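Side-chain contacts in methyltransferase (Pectobacterium atrosepticum SCRI1043, PDB 2P7I), which probably transfers methyl groups from S-adenosylmethionine, as a class I, Rossmann-like methyltransferase whose acceptor substrate is not established: residues B[23-28]-B[204-209]; B[137-142]-B[180-185]; B[147-152]-B[156-161]; B[162-167]-B[174-179]; B[198-203]-B[221-226]. All blocks are in the same frame, centred on the assembly; numbering follows the deposited sequence. Where two conformers were deposited one is given.

Interaction 1: B[23-28]-B[204-209]; sequences NFDFDV and LANFQW
Helix 24-37 and helix 206-212 meet at their first turns, where the CA atoms of Phe24 and Asn206 lie 6.2 Å apart. Two aromatic side chains carry the contact. The Phe24 ring lies face to face with the five-membered ring of Trp209, with centroids 3.8 Å apart and planes inclined by only 14°, and the closest atoms are Phe24 CD1 and Trp209 CG at 3.4 Å. Phe24 reaches this position because its CG stands anti to the backbone N (chi1 180°), which carries the ring straight across to the other helix. Leu204 CB packs on the opposite face of the indole, so Trp209 is clamped from both sides. Trp209 NE1 also makes a weak, bent hydrogen bond of 2.8 Å to Leu204 O, which helps to fix the rotation of the indole.

Beside the stack, Asn206 ND2 donates a weak hydrogen bond to Asp25 OD1 (3.3 Å, N-H...O 161°), the two side chains crossing at about a right angle. The other end of this amide, Asn206 OD1, is held by Lys202 NZ and also lies obliquely to the Phe24 ring, 3.7 Å from Phe24 CD2. A further tie runs from the backbone N of Phe24 to Asp210 OD1. Asn23, the N-cap of the first helix, accepts weakly from Phe26 N through its own OD1. Phe200 meets both stacked rings edge to face, which completes an aromatic cluster of mixed parallel and T-shaped pairs that joins the N-terminal helix to the helix following strand 192-201.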
# COMPACT_ATOMS: atom_id res chain seq x y z
N ASN B 23 2.51 23.58 16.93
CA ASN B 23 3.60 22.68 16.60
C ASN B 23 2.96 21.32 16.33
O ASN B 23 2.25 20.78 17.17
CB ASN B 23 4.63 22.60 17.73
CG ASN B 23 5.60 21.42 17.57
OD1 ASN B 23 5.98 20.78 18.56
ND2 ASN B 23 6.00 21.13 16.33
N PHE B 24 3.19 20.80 15.13
CA PHE B 24 2.57 19.57 14.68
C PHE B 24 2.87 18.43 15.66
O PHE B 24 1.96 17.67 16.03
CB PHE B 24 3.08 19.24 13.28
CG PHE B 24 2.51 17.98 12.71
CD1 PHE B 24 1.20 17.94 12.27
CD2 PHE B 24 3.29 16.84 12.60
CE1 PHE B 24 0.68 16.75 11.73
CE2 PHE B 24 2.76 15.65 12.06
CZ PHE B 24 1.47 15.60 11.65
N ASP B 25 4.12 18.31 16.10
CA ASP B 25 4.50 17.21 16.99
C ASP B 25 3.79 17.23 18.34
O ASP B 25 3.29 16.21 18.83
CB ASP B 25 6.00 17.21 17.21
CG ASP B 25 6.77 17.12 15.91
OD1 ASP B 25 6.54 16.17 15.11
OD2 ASP B 25 7.62 18.03 15.70
N PHE B 26 3.71 18.41 18.91
CA PHE B 26 3.13 18.57 20.24
C PHE B 26 1.61 18.67 20.19
O PHE B 26 0.93 18.10 21.03
CB PHE B 26 3.73 19.81 20.93
CG PHE B 26 5.13 19.60 21.48
CD1 PHE B 26 6.03 18.73 20.86
CD2 PHE B 26 5.54 20.30 22.59
CE1 PHE B 26 7.31 18.56 21.36
CE2 PHE B 26 6.82 20.12 23.08
CZ PHE B 26 7.70 19.25 22.47
N ASP B 27 1.07 19.36 19.19
CA ASP B 27 -0.36 19.63 19.15
C ASP B 27 -1.15 18.59 18.40
O ASP B 27 -2.32 18.39 18.69
CB ASP B 27 -0.61 21.01 18.52
CG ASP B 27 -0.04 22.13 19.37
OD1 ASP B 27 -0.35 22.15 20.57
OD2 ASP B 27 0.75 22.94 18.85
N VAL B 28 -0.52 17.90 17.46
CA VAL B 28 -1.23 16.92 16.66
C VAL B 28 -0.76 15.51 17.02
O VAL B 28 -1.57 14.64 17.39
CB VAL B 28 -1.11 17.20 15.14
CG1 VAL B 28 -1.67 16.03 14.34
CG2 VAL B 28 -1.82 18.49 14.75
N LEU B 204 2.20 15.96 4.36
CA LEU B 204 2.85 17.26 4.37
C LEU B 204 3.96 17.23 5.40
O LEU B 204 3.87 16.50 6.37
CB LEU B 204 1.86 18.33 4.79
CG LEU B 204 0.70 18.64 3.84
CD1 LEU B 204 -0.40 19.38 4.59
CD2 LEU B 204 1.18 19.45 2.65
N ALA B 205 4.98 18.06 5.19
CA ALA B 205 6.08 18.15 6.11
C ALA B 205 5.72 19.07 7.26
O ALA B 205 4.83 19.92 7.13
CB ALA B 205 7.30 18.65 5.41
N ASN B 206 6.39 18.90 8.39
CA ASN B 206 6.12 19.74 9.55
C ASN B 206 6.10 21.22 9.24
O ASN B 206 5.18 21.93 9.66
CB ASN B 206 7.16 19.49 10.63
CG ASN B 206 6.88 18.23 11.40
OD1 ASN B 206 6.51 17.21 10.83
ND2 ASN B 206 7.05 18.29 12.70
N PHE B 207 7.09 21.69 8.50
CA PHE B 207 7.13 23.12 8.19
C PHE B 207 5.85 23.55 7.49
O PHE B 207 5.36 24.65 7.72
CB PHE B 207 8.40 23.49 7.41
CG PHE B 207 8.34 23.26 5.92
CD1 PHE B 207 8.74 22.06 5.36
CD2 PHE B 207 7.94 24.29 5.06
CE1 PHE B 207 8.71 21.86 3.99
CE2 PHE B 207 7.91 24.09 3.69
CZ PHE B 207 8.29 22.88 3.16
N GLN B 208 5.28 22.65 6.68
CA GLN B 208 4.02 22.95 6.01
C GLN B 208 2.84 22.89 6.97
O GLN B 208 1.95 23.74 6.91
CB GLN B 208 3.83 22.04 4.80
CG GLN B 208 4.97 22.16 3.81
CD GLN B 208 4.95 21.11 2.72
OE1 GLN B 208 4.69 19.93 2.97
NE2 GLN B 208 5.23 21.54 1.50
N TRP B 209 2.82 21.89 7.86
CA TRP B 209 1.77 21.77 8.86
C TRP B 209 1.69 23.03 9.71
O TRP B 209 0.62 23.55 9.95
CB TRP B 209 1.99 20.56 9.78
CG TRP B 209 1.69 19.26 9.15
CD1 TRP B 209 2.59 18.31 8.81
CD2 TRP B 209 0.40 18.74 8.78
NE1 TRP B 209 1.95 17.23 8.24
CE2 TRP B 209 0.61 17.47 8.21
CE3 TRP B 209 -0.90 19.23 8.89
CZ2 TRP B 209 -0.44 16.68 7.73
CZ3 TRP B 209 -1.94 18.46 8.42
CH2 TRP B 209 -1.71 17.19 7.84

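Interaction 2: B[137-142]-B[180-185]; sequences LFLVCP and DTLERD
Leu139 and Leu182 both hold CG anti to their backbone N (chi1 178° and -168°), and these matching torsions extend the two side chains toward each other across the interface of strand 135-142 and helix 179-188. They meet tip to tip, with Leu139 CD2 3.8 Å from Leu182 CD1. The same methyl group of Leu182 is used twice: two residues further along the strand, Cys141 SG lies 3.9 Å from Leu182 CD1. Its sulfur is placed beside the backbone N, opposite the carbonyl carbon (chi1 -69°). One helix leucine thus rests against two residues on the same face of a central strand.

One turn on, the buried Asp185 is anchored within the helix. Arg184 grips Asp185 OD1 side-on with NE (2.9 Å) and NH2 (3.1 Å) in a salt bridge, both nitrogens approaching from one face of the carboxylate, while Asp185 OD2 bonds to Tyr177 OH. On the far side of the helix Glu183 pairs with Arg196 and with Lys154 of the third subunit.

Across the strand-helix interface itself, methyl and thiol groups touch without directional bonds, so its cohesion comes from dispersion and the burial of apolar surface, as expected where a helix covers a Rossmann-like sheet.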
# COMPACT_ATOMS: atom_id res chain seq x y z
N LEU B 137 5.43 -2.58 26.33
CA LEU B 137 6.23 -1.52 25.82
C LEU B 137 5.52 -0.90 24.64
O LEU B 137 5.01 -1.63 23.74
CB LEU B 137 7.62 -2.04 25.38
CG LEU B 137 8.48 -1.03 24.61
CD1 LEU B 137 8.94 0.22 25.49
CD2 LEU B 137 9.65 -1.74 23.93
N PHE B 138 5.43 0.44 24.72
CA PHE B 138 4.88 1.29 23.68
C PHE B 138 6.02 1.98 22.97
O PHE B 138 6.51 3.04 23.41
CB PHE B 138 3.92 2.29 24.28
CG PHE B 138 2.75 1.64 24.93
CD1 PHE B 138 2.88 1.06 26.19
CD2 PHE B 138 1.51 1.62 24.30
CE1 PHE B 138 1.80 0.41 26.79
CE2 PHE B 138 0.42 1.01 24.89
CZ PHE B 138 0.56 0.38 26.13
N LEU B 139 6.42 1.38 21.86
CA LEU B 139 7.60 1.78 21.11
C LEU B 139 7.23 2.55 19.85
O LEU B 139 6.67 2.00 18.93
CB LEU B 139 8.44 0.53 20.72
CG LEU B 139 9.69 0.76 19.88
CD1 LEU B 139 10.69 1.67 20.64
CD2 LEU B 139 10.36 -0.60 19.57
N VAL B 140 7.57 3.83 19.82
CA VAL B 140 7.13 4.69 18.69
C VAL B 140 8.33 5.47 18.18
O VAL B 140 9.01 6.08 18.94
CB VAL B 140 5.97 5.64 19.06
CG1 VAL B 140 5.58 6.51 17.87
CG2 VAL B 140 4.75 4.85 19.55
N CYS B 141 8.53 5.47 16.86
CA CYS B 141 9.58 6.24 16.23
C CYS B 141 9.07 6.94 14.97
O CYS B 141 8.12 6.46 14.33
CB CYS B 141 10.71 5.30 15.81
SG CYS B 141 11.63 4.57 17.18
N PRO B 142 9.74 8.01 14.56
CA PRO B 142 9.46 8.64 13.27
C PRO B 142 9.71 7.64 12.13
O PRO B 142 10.65 6.87 12.17
CB PRO B 142 10.43 9.83 13.22
CG PRO B 142 10.98 9.95 14.43
CD PRO B 142 10.80 8.73 15.26
N ASP B 180 10.47 -2.35 9.21
CA ASP B 180 11.37 -3.48 9.09
C ASP B 180 12.53 -3.44 10.09
O ASP B 180 12.83 -4.45 10.80
CB ASP B 180 11.82 -3.72 7.61
CG ASP B 180 12.77 -2.64 7.05
OD1 ASP B 180 12.52 -1.43 7.25
OD2 ASP B 180 13.73 -3.01 6.33
N THR B 181 13.20 -2.29 10.19
CA THR B 181 14.35 -2.18 11.02
C THR B 181 13.96 -2.02 12.49
O THR B 181 14.67 -2.45 13.39
CB THR B 181 15.21 -0.96 10.58
OG1 THR B 181 14.36 0.19 10.43
CG2 THR B 181 15.92 -1.27 9.23
N LEU B 182 12.85 -1.35 12.75
CA LEU B 182 12.33 -1.26 14.12
C LEU B 182 11.96 -2.64 14.73
O LEU B 182 12.39 -2.96 15.81
CB LEU B 182 11.15 -0.27 14.18
CG LEU B 182 10.69 0.16 15.60
CD1 LEU B 182 11.82 0.80 16.40
CD2 LEU B 182 9.44 1.13 15.53
N GLU B 183 11.21 -3.47 14.02
CA GLU B 183 10.91 -4.82 14.48
C GLU B 183 12.17 -5.64 14.61
O GLU B 183 12.31 -6.41 15.55
CB GLU B 183 9.84 -5.51 13.63
CG GLU B 183 9.54 -6.88 14.17
CD GLU B 183 8.24 -7.46 13.75
OE1 GLU B 183 7.46 -6.79 13.04
OE2 GLU B 183 7.97 -8.58 14.19
N ARG B 184 13.12 -5.46 13.68
CA ARG B 184 14.43 -6.13 13.80
C ARG B 184 15.10 -5.88 15.14
O ARG B 184 15.55 -6.81 15.82
CB ARG B 184 15.41 -5.70 12.67
CG ARG B 184 16.79 -6.30 12.76
CD ARG B 184 17.79 -5.55 11.94
NE ARG B 184 17.97 -4.21 12.47
CZ ARG B 184 18.41 -3.17 11.78
NH1 ARG B 184 18.78 -3.30 10.52
NH2 ARG B 184 18.53 -1.99 12.38
N ASP B 185 15.21 -4.63 15.50
CA ASP B 185 15.92 -4.29 16.71
C ASP B 185 15.15 -4.78 17.95
O ASP B 185 15.75 -5.25 18.92
CB ASP B 185 16.16 -2.79 16.78
CG ASP B 185 17.28 -2.32 15.87
OD1 ASP B 185 17.93 -3.15 15.18
OD2 ASP B 185 17.57 -1.10 15.94

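Interaction 3: B[147-152]-B[156-161]; sequences VSRQIA and GIISHN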
# COMPACT_ATOMS: atom_id res chain seq x y z
N VAL B 147 4.69 9.36 4.05
CA VAL B 147 4.44 9.96 2.75
C VAL B 147 5.20 11.24 2.54
O VAL B 147 5.89 11.39 1.54
CB VAL B 147 2.95 10.14 2.44
CG1 VAL B 147 2.74 11.01 1.15
CG2 VAL B 147 2.33 8.82 2.25
N SER B 148 5.08 12.15 3.49
CA SER B 148 5.78 13.42 3.42
C SER B 148 7.28 13.24 3.21
O SER B 148 7.89 13.95 2.39
CB SER B 148 5.51 14.23 4.69
OG SER B 148 5.89 13.48 5.83
N ARG B 149 7.88 12.30 3.92
CA ARG B 149 9.30 12.03 3.82
C ARG B 149 9.67 11.44 2.47
O ARG B 149 10.67 11.82 1.86
CB ARG B 149 9.77 11.12 4.93
CG ARG B 149 11.28 11.16 5.08
CD ARG B 149 11.74 10.27 6.18
NE ARG B 149 13.20 10.23 6.25
CZ ARG B 149 13.93 11.13 6.89
NH1 ARG B 149 13.36 12.13 7.51
NH2 ARG B 149 15.24 11.00 6.93
N GLN B 150 8.83 10.53 1.97
CA GLN B 150 9.03 9.97 0.66
C GLN B 150 8.98 11.04 -0.45
O GLN B 150 9.75 10.99 -1.39
CB GLN B 150 7.98 8.86 0.38
CG GLN B 150 8.20 7.62 1.29
CD GLN B 150 7.66 6.34 0.68
OE1 GLN B 150 8.07 5.95 -0.41
NE2 GLN B 150 6.78 5.65 1.43
N ILE B 151 8.07 11.98 -0.32
CA ILE B 151 8.00 13.11 -1.24
C ILE B 151 9.31 13.91 -1.18
O ILE B 151 9.85 14.29 -2.24
CB ILE B 151 6.77 14.00 -0.96
CG1 ILE B 151 5.52 13.19 -1.27
CG2 ILE B 151 6.83 15.26 -1.79
CD1 ILE B 151 4.23 13.85 -0.84
N ALA B 152 9.85 14.13 0.01
CA ALA B 152 11.09 14.90 0.14
C ALA B 152 12.27 14.16 -0.49
O ALA B 152 13.18 14.78 -1.04
CB ALA B 152 11.36 15.26 1.61
N GLY B 156 14.56 15.10 -3.91
CA GLY B 156 16.00 15.14 -3.73
C GLY B 156 16.52 15.88 -2.53
O GLY B 156 17.71 16.12 -2.45
N ILE B 157 15.64 16.25 -1.60
CA ILE B 157 16.06 16.97 -0.38
C ILE B 157 16.65 15.97 0.62
O ILE B 157 17.49 16.30 1.43
CB ILE B 157 14.85 17.63 0.27
CG1 ILE B 157 14.34 18.74 -0.62
CG2 ILE B 157 15.16 18.18 1.66
CD1 ILE B 157 12.98 19.18 -0.15
N ILE B 158 16.19 14.72 0.54
CA ILE B 158 16.67 13.64 1.39
C ILE B 158 17.11 12.52 0.45
O ILE B 158 16.41 12.23 -0.52
CB ILE B 158 15.55 13.13 2.35
CG1 ILE B 158 15.05 14.28 3.22
CG2 ILE B 158 16.04 11.97 3.21
CD1 ILE B 158 13.95 13.94 4.18
N SER B 159 18.23 11.86 0.72
CA SER B 159 18.77 10.96 -0.29
C SER B 159 17.92 9.72 -0.48
O SER B 159 17.70 9.29 -1.61
CB SER B 159 20.19 10.53 0.03
OG SER B 159 20.21 9.74 1.19
N HIS B 160 17.46 9.14 0.63
CA HIS B 160 16.63 7.93 0.58
C HIS B 160 15.86 7.83 1.92
O HIS B 160 16.15 8.57 2.85
CB HIS B 160 17.45 6.65 0.29
CG HIS B 160 18.50 6.34 1.32
ND1 HIS B 160 19.68 7.05 1.40
CD2 HIS B 160 18.53 5.42 2.31
CE1 HIS B 160 20.38 6.60 2.43
NE2 HIS B 160 19.72 5.59 2.97
N ASN B 161 14.86 6.96 2.00
CA ASN B 161 13.90 7.09 3.10
C ASN B 161 14.58 6.97 4.49
O ASN B 161 14.34 7.78 5.40
CB ASN B 161 12.77 6.05 2.96
CG ASN B 161 11.94 6.23 1.70
OD1 ASN B 161 12.13 7.14 0.89
ND2 ASN B 161 10.98 5.31 1.54
O HOH W 1 10.74 7.33 -1.38
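Ala152 O receives two backbone N-H groups from the chain that turns back along helix 147-154: Ile157 N at 2.9 Å, almost in line with the C=O bond, and more weakly Ile158 N at 3.4 Å. The first is the 6→1 bond of a Schellman motif, in which Gly156 leaves the helix with a positive phi of 76°.

One turn earlier in the helix, Arg149 NE donates a straight bond to Asn161 O (2.8 Å, 162°) that lies in the carbonyl plane and close to the guanidinium plane. An extended chain from CG to NE takes the guanidinium to that carbonyl. Ile158 CD1 sits over one guanidinium face, 3.8 Å from Arg149 NH1, and also touches Ala152 CB. Arg149 NH1 has a partner of its own, forming a salt bridge with Glu168.

The side chains of Gln150 and Asn161 cross at an oblique angle and are linked by a water that donates to Gln150 OE1 (3.2 Å) and to Asn161 OD1 (2.7 Å). Their amide nitrogens both turn to Asn145, Gln150 NE2 to its O and Asn161 ND2 to its OD1. Asn161 N is taken by Asp180 of the third subunit.

A loop without regular secondary structure is therefore pinned to the helix largely through its own backbone polar groups, with the arginine's charge probably balanced by Glu168 rather than by the loop.

Interaction 4: B[162-167]-B[174-179]; sequences SAVTEA and RCTYAL
Ser162 and Thr176 bring the two segments closest, with CA atoms 4.9 Å apart, where the chain on either side of helix 166-171 passes itself in irregular conformation. The pair belongs to the long connection from strand 135-142 to helix 179-188 of the Rossmann-like domain, which also carries helix 147-154. Helix 166-171 starts after Thr165, the N-cap: the threonine side chain caps a backbone N of the first turn while Glu168 OE1 accepts from Thr165 N, a reciprocal pattern consistent with a capping box.

Thr176 is the hub of the contact. Its hydroxyl is rotated to the side opposite the carbonyl carbon (chi1 -54°), which places Thr176 OG1 where it donates to Ala163 O at 2.7 Å. The donor stands well above the carbonyl plane, 42° out of it, and a weak bond from Arg149 NH2 makes Ala163 O a shared acceptor. Thr176 CB also packs against Ser162 O at 3.6 Å. From the other segment, Val164 covers the threonine obliquely through one branch: its CG2 lies 3.6 Å from Thr176 OG1 and equally close to Cys175 N.

At the outer end, Val164 CG2 also touches the backbone of Arg174 at its C atom, 3.9 Å away. The Arg174 side chain engages the Phe169 ring in a cation-pi interaction and bonds through NH1 to Phe169 O.

The backbones are also joined through one water, which donates to Ser162 O at 2.7 Å and accepts from Thr176 N at 3.0 Å.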
# COMPACT_ATOMS: atom_id res chain seq x y z
N SER B 162 15.45 5.97 4.64
CA SER B 162 16.06 5.69 5.92
C SER B 162 17.32 6.49 6.15
O SER B 162 18.04 6.22 7.09
CB SER B 162 16.38 4.19 6.05
OG SER B 162 17.36 3.81 5.11
N ALA B 163 17.62 7.43 5.26
CA ALA B 163 18.74 8.31 5.47
C ALA B 163 18.54 9.07 6.76
O ALA B 163 17.42 9.29 7.21
CB ALA B 163 18.93 9.33 4.28
N VAL B 164 19.64 9.50 7.35
CA VAL B 164 19.61 10.47 8.45
C VAL B 164 20.18 11.76 7.86
O VAL B 164 21.33 11.77 7.40
CB VAL B 164 20.46 10.02 9.69
CG1 VAL B 164 20.43 11.12 10.76
CG2 VAL B 164 20.00 8.70 10.27
N THR B 165 19.40 12.83 7.84
CA THR B 165 19.85 14.07 7.25
C THR B 165 20.78 14.76 8.22
O THR B 165 20.95 14.36 9.36
CB THR B 165 18.73 15.10 6.92
OG1 THR B 165 18.18 15.62 8.13
CG2 THR B 165 17.59 14.49 6.09
N GLU B 166 21.41 15.81 7.74
CA GLU B 166 22.29 16.62 8.56
C GLU B 166 21.59 17.30 9.73
O GLU B 166 22.13 17.28 10.84
CB GLU B 166 22.93 17.68 7.68
CG GLU B 166 23.95 17.13 6.66
CD GLU B 166 25.32 16.92 7.28
OE1 GLU B 166 25.44 16.00 8.12
OE2 GLU B 166 26.28 17.68 6.93
N ALA B 167 20.46 17.95 9.49
CA ALA B 167 19.68 18.53 10.58
C ALA B 167 19.30 17.45 11.61
O ALA B 167 19.45 17.66 12.83
CB ALA B 167 18.41 19.23 10.06
N ARG B 174 20.37 8.91 15.17
CA ARG B 174 21.40 8.00 14.69
C ARG B 174 20.83 6.99 13.69
O ARG B 174 21.58 6.20 13.13
CB ARG B 174 22.08 7.30 15.86
CG ARG B 174 22.83 8.27 16.82
CD ARG B 174 23.95 8.98 16.08
NE ARG B 174 24.62 10.06 16.82
CZ ARG B 174 24.33 11.37 16.74
NH1 ARG B 174 23.35 11.84 15.96
NH2 ARG B 174 25.05 12.22 17.46
N CYS B 175 19.52 7.04 13.47
CA CYS B 175 18.81 6.08 12.62
C CYS B 175 17.51 6.73 12.19
O CYS B 175 16.98 7.60 12.90
CB CYS B 175 18.55 4.82 13.43
SG CYS B 175 17.71 3.42 12.60
N THR B 176 16.95 6.24 11.10
CA THR B 176 15.62 6.61 10.73
C THR B 176 14.97 5.28 10.49
O THR B 176 15.20 4.64 9.45
CB THR B 176 15.59 7.43 9.46
OG1 THR B 176 16.46 8.58 9.60
CG2 THR B 176 14.15 8.00 9.20
N TYR B 177 14.21 4.84 11.49
CA TYR B 177 13.52 3.56 11.42
C TYR B 177 12.39 3.51 10.44
O TYR B 177 11.70 4.47 10.17
CB TYR B 177 12.93 3.21 12.78
CG TYR B 177 13.98 2.73 13.80
CD1 TYR B 177 14.55 1.48 13.70
CD2 TYR B 177 14.40 3.56 14.84
CE1 TYR B 177 15.49 1.03 14.63
CE2 TYR B 177 15.33 3.12 15.76
CZ TYR B 177 15.86 1.86 15.66
OH TYR B 177 16.78 1.41 16.56
N ALA B 178 12.18 2.31 9.94
CA ALA B 178 10.91 1.92 9.28
C ALA B 178 10.44 0.66 10.03
O ALA B 178 11.15 0.16 10.94
CB ALA B 178 11.14 1.64 7.77
N LEU B 179 9.29 0.13 9.66
CA LEU B 179 8.77 -1.05 10.36
C LEU B 179 9.73 -2.22 10.30
O LEU B 179 9.82 -3.02 11.25
CB LEU B 179 7.39 -1.40 9.85
CG LEU B 179 6.23 -0.52 10.37
CD1 LEU B 179 5.06 -0.60 9.44
CD2 LEU B 179 5.81 -0.98 11.75
O HOH W 2 18.72 4.75 9.24

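Interaction 5: B[198-203]-B[221-226]; sequences GIFFKA and EYLDGC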
# COMPACT_ATOMS: atom_id res chain seq x y z
N GLY B 198 0.59 2.19 12.74
CA GLY B 198 1.13 3.49 12.41
C GLY B 198 0.23 4.59 12.95
O GLY B 198 -0.94 4.40 13.18
N ILE B 199 0.83 5.73 13.22
CA ILE B 199 0.11 6.86 13.78
C ILE B 199 0.19 8.06 12.84
O ILE B 199 1.25 8.68 12.68
CB ILE B 199 0.65 7.21 15.17
CG1 ILE B 199 0.57 5.98 16.09
CG2 ILE B 199 -0.13 8.49 15.76
CD1 ILE B 199 1.43 6.12 17.36
N PHE B 200 -0.96 8.36 12.22
CA PHE B 200 -1.21 9.58 11.44
C PHE B 200 -0.71 9.51 10.00
O PHE B 200 0.48 9.57 9.76
CB PHE B 200 -0.66 10.85 12.09
CG PHE B 200 -1.27 12.14 11.55
CD1 PHE B 200 -2.43 12.64 12.06
CD2 PHE B 200 -0.65 12.85 10.52
CE1 PHE B 200 -2.99 13.84 11.55
CE2 PHE B 200 -1.22 14.03 10.01
CZ PHE B 200 -2.38 14.50 10.51
N PHE B 201 -1.63 9.44 9.06
CA PHE B 201 -1.29 9.53 7.64
C PHE B 201 -0.77 10.92 7.29
O PHE B 201 -1.53 11.86 7.28
CB PHE B 201 -2.51 9.15 6.81
CG PHE B 201 -2.17 8.69 5.40
CD1 PHE B 201 -1.75 9.61 4.45
CD2 PHE B 201 -2.29 7.36 5.04
CE1 PHE B 201 -1.46 9.21 3.16
CE2 PHE B 201 -2.00 6.95 3.76
CZ PHE B 201 -1.59 7.87 2.82
N LYS B 202 0.53 11.03 6.98
CA LYS B 202 1.22 12.34 6.97
C LYS B 202 1.72 12.64 5.56
O LYS B 202 2.69 12.02 5.11
CB LYS B 202 2.41 12.34 7.94
CG LYS B 202 3.08 13.70 8.17
CD LYS B 202 4.39 13.54 8.91
CE LYS B 202 5.12 14.85 9.04
NZ LYS B 202 6.45 14.64 9.70
N ALA B 203 1.05 13.54 4.85
CA ALA B 203 1.40 13.85 3.46
C ALA B 203 2.12 15.19 3.29
O ALA B 203 2.63 15.49 2.21
CB ALA B 203 0.15 13.81 2.60
N GLU B 221 -11.59 17.49 12.11
CA GLU B 221 -12.13 16.25 11.56
C GLU B 221 -11.23 15.66 10.47
O GLU B 221 -11.21 14.44 10.28
CB GLU B 221 -13.51 16.50 11.00
CG GLU B 221 -14.59 16.76 12.07
CD GLU B 221 -14.55 18.17 12.68
OE1 GLU B 221 -14.05 19.11 12.03
OE2 GLU B 221 -15.01 18.32 13.82
N TYR B 222 -10.55 16.53 9.74
CA TYR B 222 -9.66 16.13 8.68
C TYR B 222 -8.48 15.46 9.36
O TYR B 222 -8.02 14.42 8.91
CB TYR B 222 -9.17 17.31 7.83
CG TYR B 222 -8.07 16.91 6.85
CD1 TYR B 222 -8.38 16.33 5.63
CD2 TYR B 222 -6.72 17.07 7.18
CE1 TYR B 222 -7.37 15.94 4.75
CE2 TYR B 222 -5.71 16.69 6.31
CZ TYR B 222 -6.06 16.11 5.09
OH TYR B 222 -5.05 15.70 4.23
N LEU B 223 -8.00 16.07 10.43
CA LEU B 223 -6.89 15.43 11.15
C LEU B 223 -7.27 14.04 11.71
O LEU B 223 -6.51 13.09 11.58
CB LEU B 223 -6.37 16.34 12.25
CG LEU B 223 -5.82 17.67 11.77
CD1 LEU B 223 -5.54 18.56 12.98
CD2 LEU B 223 -4.60 17.45 10.93
N ASP B 224 -8.45 13.94 12.30
CA ASP B 224 -8.96 12.69 12.82
C ASP B 224 -9.02 11.66 11.69
O ASP B 224 -8.65 10.52 11.85
CB ASP B 224 -10.37 12.85 13.43
CG ASP B 224 -10.37 13.50 14.81
OD1 ASP B 224 -9.33 13.44 15.51
OD2 ASP B 224 -11.43 14.05 15.19
N GLY B 225 -9.44 12.12 10.52
CA GLY B 225 -9.46 11.24 9.33
C GLY B 225 -8.09 10.69 8.96
O GLY B 225 -7.96 9.53 8.51
N CYS B 226 -7.06 11.51 9.12
CA CYS B 226 -5.70 11.10 8.84
C CYS B 226 -5.27 10.06 9.84
O CYS B 226 -4.51 9.17 9.50
CB CYS B 226 -4.75 12.28 8.92
SG CYS B 226 -4.95 13.50 7.55
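This is a buried strand-to-helix contact, made by aromatic and thiol packing around one backbone hydrogen bond, at the C-terminal part of the outermost strand 192-201 where helix 220-230 passes over it. The short segments 198-201 and 221-226 run closer to antiparallel than to perpendicular, at 138°, and their axes approach to 7.4 Å.

Phe201 N donates to Cys226 O at 2.9 Å and almost linearly (170°), although it reaches the oxygen from well above the carbonyl plane. The bond ties segment 198-203 directly to a helix carbonyl. Next to it, Phe200 presents a ring face to the same cysteine: CG lies anti to the backbone N (chi1 -162°), which swings the ring to the helix. Cys226 CB then rests over one ring face in a CH-pi contact, 3.8 Å from the Phe200 centroid and 3.5 Å from Phe200 CE1. Cys226 SG, 4.7 Å from the Phe200 ring centroid, lies obliquely to it, a looser sulfur-aromatic contact. Leu223 approaches differently, in the ring plane at the edge, its CD2 3.7 Å from Phe200 CZ.

Through its ring Phe200 also belongs to the aromatic cluster with Phe24 and Trp209, so it is packed from several directions. Nearby, Tyr222 OH bonds to Ala203 O of the second subunit, and the reverse bond is formed too, placing the contact beside a subunit interface. With strand order 3-2-1-4-5-7-6, this strand is the sixth and terminal one of the class I methyltransferase sheet, and helix 220-230 belongs to the connection from it to the antiparallel seventh strand.

Overall arrangement
Interactions 2 and 5 are buried and both set a helix against the central sheet, but at different strands: 2 is wholly apolar, whereas 5 adds a backbone bond and aromatic packing. Interaction 1, partly buried, shares an aromatic cluster with 5, Phe24 CZ lying 3.5 Å from Phe200 CE2, and both adjoin the second subunit. Interactions 3 and 4 lie in the excursion after strand 135-142; 3 is partly buried and 4 is at the surface, and each relies on hydrogen bonds and a bridging water. Arg149 links these two, and Tyr177 to Asp185 joins 4 to 2. Chemistry thus passes from apolar core to polar loop.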